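Local coordinates for 2-oxo-1,2-dihydroquinoline 8-monooxygenase, oxygenase component (Pseudomonas putida, PDB 1Z02), which probably hydroxylates 2-oxoquinoline at position 8, using a Rieske [2Fe-2S] cluster and a mononuclear iron to activate oxygen, at residues Ala166-Pro174 against Ser295-Glu305. Sequence-based numbering, arbitrary orientation.
Sequences AHDLPFRFP and SVVLPGVLMVE
The beta hairpin 295-305 of the catalytic-domain sheet is crossed on one face by the extended loop 166-174, with Pro-170 lying over Val-297, Val-301 and Met-303. Pro-170 CG meets Val-301 CG1 at 3.8 Å, the two side chains at about a right angle. Its CB rests on CB of Met-303. Val-297 CG1 sits over a face of the Phe-171 ring, a CH-pi contact 4.0 Å from the centroid. Met-303 reaches CE to the edge of the Phe-173 ring, 3.6 Å from CE1, because its chain leaves anti to the backbone N (chi1 167°) and bends at chi3 (71°). A classic beta bulge at the turn sets Gly-300 and Val-301 together opposite Val-297. A water lies within hydrogen-bonding distance of both His-167 O and Leu-298 O. The hairpin's other face turns toward the iron site, with the Leu-302 side chain about 8 Å from the ferric ion. Glu-305 OE2 lies over one face of Phe-173, near the rim, the carboxylate plane 34° from the ring. OE1 forms a salt bridge with Arg-293; OE2 accepts from Trp-185 NE1. Replacing Glu-305 by alanine is likely to leave both without this partner. Asp-168 CB packs on Pro-299 CD; its OD1 binds Arg-406 and Trp-44 N.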
ATOM      1  N   ALA A 166      -1.654  20.179  33.823  1.00 13.41           N
ATOM      2  CA  ALA A 166      -1.855  19.256  34.930  1.00 13.41           C
ATOM      3  C   ALA A 166      -3.140  18.439  34.779  1.00 14.51           C
ATOM      4  O   ALA A 166      -3.189  17.269  35.162  1.00 14.76           O
ATOM      5  CB  ALA A 166      -1.870  20.034  36.253  1.00 11.63           C
ATOM      6  N   HIS A 167      -4.180  19.049  34.212  1.00 13.87           N
ATOM      7  CA  HIS A 167      -5.452  18.351  34.035  1.00 15.64           C
ATOM      8  C   HIS A 167      -5.371  17.130  33.122  1.00 14.67           C
ATOM      9  O   HIS A 167      -6.233  16.248  33.184  1.00 14.66           O
ATOM     10  CB  HIS A 167      -6.528  19.312  33.520  1.00 16.12           C
ATOM     11  CG  HIS A 167      -7.057  20.244  34.566  1.00 19.55           C
ATOM     12  ND1 HIS A 167      -8.207  20.985  34.388  1.00 19.78           N
ATOM     13  CD2 HIS A 167      -6.590  20.566  35.797  1.00 22.33           C
ATOM     14  CE1 HIS A 167      -8.426  21.721  35.462  1.00 21.61           C
ATOM     15  NE2 HIS A 167      -7.459  21.486  36.332  1.00 23.64           N
ATOM     16  N   ASP A 168      -4.344  17.078  32.280  1.00 14.81           N
ATOM     17  CA  ASP A 168      -4.158  15.941  31.377  1.00 13.20           C
ATOM     18  C   ASP A 168      -2.884  15.165  31.715  1.00 15.53           C
ATOM     19  O   ASP A 168      -2.285  14.516  30.848  1.00 15.12           O
ATOM     20  CB  ASP A 168      -4.106  16.414  29.919  1.00 14.32           C
ATOM     21  CG  ASP A 168      -5.474  16.776  29.370  1.00 13.65           C
ATOM     22  OD1 ASP A 168      -5.557  17.225  28.204  1.00 16.90           O
ATOM     23  OD2 ASP A 168      -6.477  16.610  30.100  1.00 13.74           O
ATOM     24  N   LEU A 169      -2.469  15.250  32.977  1.00 13.78           N
ATOM     25  CA  LEU A 169      -1.279  14.554  33.456  1.00 14.84           C
ATOM     26  C   LEU A 169      -1.710  13.684  34.631  1.00 13.69           C
ATOM     27  O   LEU A 169      -2.678  14.007  35.320  1.00 13.85           O
ATOM     28  CB  LEU A 169      -0.227  15.576  33.889  1.00 14.94           C
ATOM     29  CG  LEU A 169       1.101  15.590  33.118  1.00 18.15           C
ATOM     30  CD1 LEU A 169       0.901  15.352  31.678  1.00 15.90           C
ATOM     31  CD2 LEU A 169       1.833  16.860  33.365  1.00 16.78           C
ATOM     32  N   PRO A 170      -1.008  12.566  34.876  1.00 12.69           N
ATOM     33  CA  PRO A 170      -1.374  11.679  35.993  1.00 12.50           C
ATOM     34  C   PRO A 170      -1.505  12.382  37.347  1.00 13.80           C
ATOM     35  O   PRO A 170      -1.012  13.502  37.521  1.00 14.41           O
ATOM     36  CB  PRO A 170      -0.253  10.642  35.993  1.00 11.72           C
ATOM     37  CG  PRO A 170       0.109  10.556  34.530  1.00  9.56           C
ATOM     38  CD  PRO A 170       0.121  12.013  34.108  1.00 11.38           C
ATOM     39  N   PHE A 171      -2.172  11.713  38.289  1.00 14.25           N
ATOM     40  CA  PHE A 171      -2.376  12.241  39.641  1.00 16.74           C
ATOM     41  C   PHE A 171      -1.020  12.492  40.290  1.00 17.09           C
ATOM     42  O   PHE A 171      -0.106  11.691  40.129  1.00 16.53           O
ATOM     43  CB  PHE A 171      -3.168  11.246  40.499  1.00 17.38           C
ATOM     44  CG  PHE A 171      -4.435  10.761  39.855  1.00 18.58           C
ATOM     45  CD1 PHE A 171      -4.493   9.501  39.266  1.00 17.86           C
ATOM     46  CD2 PHE A 171      -5.567  11.574  39.816  1.00 18.44           C
ATOM     47  CE1 PHE A 171      -5.656   9.054  38.644  1.00 16.87           C
ATOM     48  CE2 PHE A 171      -6.738  11.136  39.194  1.00 16.69           C
ATOM     49  CZ  PHE A 171      -6.780   9.873  38.608  1.00 18.54           C
ATOM     50  N   ARG A 172      -0.896  13.597  41.025  1.00 18.46           N
ATOM     51  CA  ARG A 172       0.364  13.951  41.675  1.00 19.25           C
ATOM     52  C   ARG A 172       0.418  13.562  43.144  1.00 20.46           C
ATOM     53  O   ARG A 172      -0.601  13.585  43.832  1.00 20.23           O
ATOM     54  CB  ARG A 172       0.618  15.460  41.561  1.00 18.15           C
ATOM     55  CG  ARG A 172       0.592  15.982  40.141  1.00 18.12           C
ATOM     56  CD  ARG A 172       0.795  17.484  40.080  1.00 19.58           C
ATOM     57  NE  ARG A 172       2.123  17.889  40.530  1.00 17.78           N
ATOM     58  CZ  ARG A 172       2.606  19.124  40.415  1.00 20.63           C
ATOM     59  NH1 ARG A 172       3.827  19.406  40.854  1.00 19.36           N
ATOM     60  NH2 ARG A 172       1.869  20.079  39.855  1.00 18.87           N
ATOM     61  N   PHE A 173       1.617  13.203  43.602  1.00 21.24           N
ATOM     62  CA  PHE A 173       1.884  12.839  44.994  1.00 22.50           C
ATOM     63  C   PHE A 173       3.050  13.718  45.444  1.00 24.41           C
ATOM     64  O   PHE A 173       3.884  14.106  44.626  1.00 22.82           O
ATOM     65  CB  PHE A 173       2.286  11.368  45.122  1.00 21.85           C
ATOM     66  CG  PHE A 173       1.202  10.409  44.726  1.00 21.63           C
ATOM     67  CD1 PHE A 173       1.078   9.980  43.406  1.00 22.35           C
ATOM     68  CD2 PHE A 173       0.285   9.954  45.666  1.00 22.15           C
ATOM     69  CE1 PHE A 173       0.051   9.122  43.031  1.00 20.89           C
ATOM     70  CE2 PHE A 173      -0.746   9.094  45.298  1.00 22.01           C
ATOM     71  CZ  PHE A 173      -0.861   8.678  43.980  1.00 22.72           C
ATOM     72  N   PRO A 174       3.145  14.021  46.749  1.00 27.15           N
ATOM     73  CA  PRO A 174       2.262  13.612  47.843  1.00 30.10           C
ATOM     74  C   PRO A 174       0.889  14.288  47.884  1.00 32.36           C
ATOM     75  O   PRO A 174       0.047  13.923  48.703  1.00 33.39           O
ATOM     76  CB  PRO A 174       3.097  13.935  49.077  1.00 28.94           C
ATOM     77  CG  PRO A 174       3.779  15.184  48.665  1.00 28.19           C
ATOM     78  CD  PRO A 174       4.235  14.873  47.260  1.00 28.02           C
ATOM     79  N   SER A 295      -2.106   3.518  37.068  1.00 16.99           N
ATOM     80  CA  SER A 295      -3.305   4.331  36.931  1.00 15.41           C
ATOM     81  C   SER A 295      -3.283   4.915  35.522  1.00 14.75           C
ATOM     82  O   SER A 295      -2.230   4.969  34.882  1.00 14.13           O
ATOM     83  CB  SER A 295      -3.316   5.457  37.974  1.00 15.28           C
ATOM     84  OG  SER A 295      -2.142   6.251  37.911  1.00 15.15           O
ATOM     85  N   VAL A 296      -4.444   5.340  35.034  1.00 13.95           N
ATOM     86  CA  VAL A 296      -4.530   5.920  33.701  1.00 13.67           C
ATOM     87  C   VAL A 296      -5.523   7.083  33.679  1.00 13.49           C
ATOM     88  O   VAL A 296      -6.605   7.008  34.257  1.00 14.91           O
ATOM     89  CB  VAL A 296      -4.930   4.838  32.645  1.00 13.05           C
ATOM     90  CG1 VAL A 296      -6.282   4.244  32.993  1.00 15.61           C
ATOM     91  CG2 VAL A 296      -4.941   5.450  31.230  1.00  8.87           C
ATOM     92  N   VAL A 297      -5.131   8.167  33.021  1.00 14.40           N
ATOM     93  CA  VAL A 297      -5.968   9.351  32.914  1.00 13.77           C
ATOM     94  C   VAL A 297      -6.065   9.811  31.460  1.00 13.54           C
ATOM     95  O   VAL A 297      -5.198   9.487  30.636  1.00 10.73           O
ATOM     96  CB  VAL A 297      -5.389  10.526  33.752  1.00 15.94           C
ATOM     97  CG1 VAL A 297      -5.345  10.154  35.222  1.00 14.15           C
ATOM     98  CG2 VAL A 297      -3.985  10.885  33.256  1.00 15.82           C
ATOM     99  N   LEU A 298      -7.118  10.565  31.141  1.00 13.14           N
ATOM    100  CA  LEU A 298      -7.279  11.085  29.787  1.00 11.70           C
ATOM    101  C   LEU A 298      -6.104  12.038  29.526  1.00 12.03           C
ATOM    102  O   LEU A 298      -5.623  12.695  30.437  1.00  9.74           O
ATOM    103  CB  LEU A 298      -8.604  11.861  29.661  1.00 11.12           C
ATOM    104  CG  LEU A 298      -9.874  11.033  29.413  1.00 11.38           C
ATOM    105  CD1 LEU A 298     -11.127  11.874  29.650  1.00 10.82           C
ATOM    106  CD2 LEU A 298      -9.849  10.510  27.997  1.00 11.21           C
ATOM    107  N   PRO A 299      -5.626  12.119  28.271  1.00  9.74           N
ATOM    108  CA  PRO A 299      -6.103  11.456  27.051  1.00 10.00           C
ATOM    109  C   PRO A 299      -5.651  10.006  26.878  1.00  9.71           C
ATOM    110  O   PRO A 299      -5.885   9.403  25.828  1.00  9.98           O
ATOM    111  CB  PRO A 299      -5.556  12.348  25.943  1.00  8.95           C
ATOM    112  CG  PRO A 299      -4.229  12.744  26.479  1.00 10.74           C
ATOM    113  CD  PRO A 299      -4.549  13.075  27.948  1.00  9.52           C
ATOM    114  N   GLY A 300      -5.025   9.458  27.913  1.00  9.54           N
ATOM    115  CA  GLY A 300      -4.535   8.091  27.866  1.00  8.57           C
ATOM    116  C   GLY A 300      -3.088   8.067  28.318  1.00  9.61           C
ATOM    117  O   GLY A 300      -2.188   7.688  27.560  1.00  8.44           O
ATOM    118  N   VAL A 301      -2.865   8.484  29.562  1.00  8.84           N
ATOM    119  CA  VAL A 301      -1.518   8.546  30.125  1.00  9.98           C
ATOM    120  C   VAL A 301      -1.340   7.582  31.293  1.00 11.41           C
ATOM    121  O   VAL A 301      -2.084   7.634  32.268  1.00 10.71           O
ATOM    122  CB  VAL A 301      -1.180   9.978  30.619  1.00  9.50           C
ATOM    123  CG1 VAL A 301       0.316  10.114  30.809  1.00  7.91           C
ATOM    124  CG2 VAL A 301      -1.693  11.006  29.634  1.00 11.17           C
ATOM    125  N   LEU A 302      -0.348   6.705  31.172  1.00 12.31           N
ATOM    126  CA  LEU A 302      -0.059   5.710  32.197  1.00 12.33           C
ATOM    127  C   LEU A 302       0.962   6.172  33.225  1.00 13.04           C
ATOM    128  O   LEU A 302       1.891   6.906  32.904  1.00 14.38           O
ATOM    129  CB  LEU A 302       0.449   4.428  31.539  1.00 11.88           C
ATOM    130  CG  LEU A 302       0.896   3.317  32.501  1.00 13.11           C
ATOM    131  CD1 LEU A 302      -0.336   2.621  33.060  1.00 11.59           C
ATOM    132  CD2 LEU A 302       1.777   2.314  31.763  1.00 12.22           C
ATOM    133  N   MET A 303       0.754   5.761  34.474  1.00 13.95           N
ATOM    134  CA  MET A 303       1.680   6.064  35.554  1.00 14.23           C
ATOM    135  C   MET A 303       1.937   4.770  36.297  1.00 15.33           C
ATOM    136  O   MET A 303       0.997   4.101  36.722  1.00 15.17           O
ATOM    137  CB  MET A 303       1.117   7.091  36.538  1.00 16.07           C
ATOM    138  CG  MET A 303       1.951   7.179  37.825  1.00 16.57           C
ATOM    139  SD  MET A 303       1.679   8.643  38.862  1.00 17.99           S
ATOM    140  CE  MET A 303       0.035   8.310  39.513  1.00 18.99           C
ATOM    141  N   VAL A 304       3.209   4.415  36.434  1.00 14.22           N
ATOM    142  CA  VAL A 304       3.590   3.209  37.149  1.00 13.08           C
ATOM    143  C   VAL A 304       4.460   3.642  38.325  1.00 14.40           C
ATOM    144  O   VAL A 304       5.675   3.798  38.182  1.00 13.42           O
ATOM    145  CB  VAL A 304       4.410   2.251  36.267  1.00 14.92           C
ATOM    146  CG1 VAL A 304       4.462   0.883  36.919  1.00 12.22           C
ATOM    147  CG2 VAL A 304       3.803   2.154  34.877  1.00 11.36           C
ATOM    148  N   GLU A 305       3.826   3.847  39.479  1.00 15.01           N
ATOM    149  CA  GLU A 305       4.521   4.265  40.693  1.00 15.53           C
ATOM    150  C   GLU A 305       5.512   3.208  41.156  1.00 14.48           C
ATOM    151  O   GLU A 305       5.273   2.012  41.004  1.00 14.37           O
ATOM    152  CB  GLU A 305       3.510   4.525  41.821  1.00 16.79           C
ATOM    153  CG  GLU A 305       2.444   5.532  41.461  1.00 17.15           C
ATOM    154  CD  GLU A 305       1.335   5.607  42.484  1.00 19.67           C
ATOM    155  OE1 GLU A 305       0.152   5.519  42.082  1.00 19.25           O
ATOM    156  OE2 GLU A 305       1.647   5.762  43.685  1.00 19.46           O
TER
HETATM  157  O   HOH W   1      -7.094  13.730  32.459  1.00 14.31           O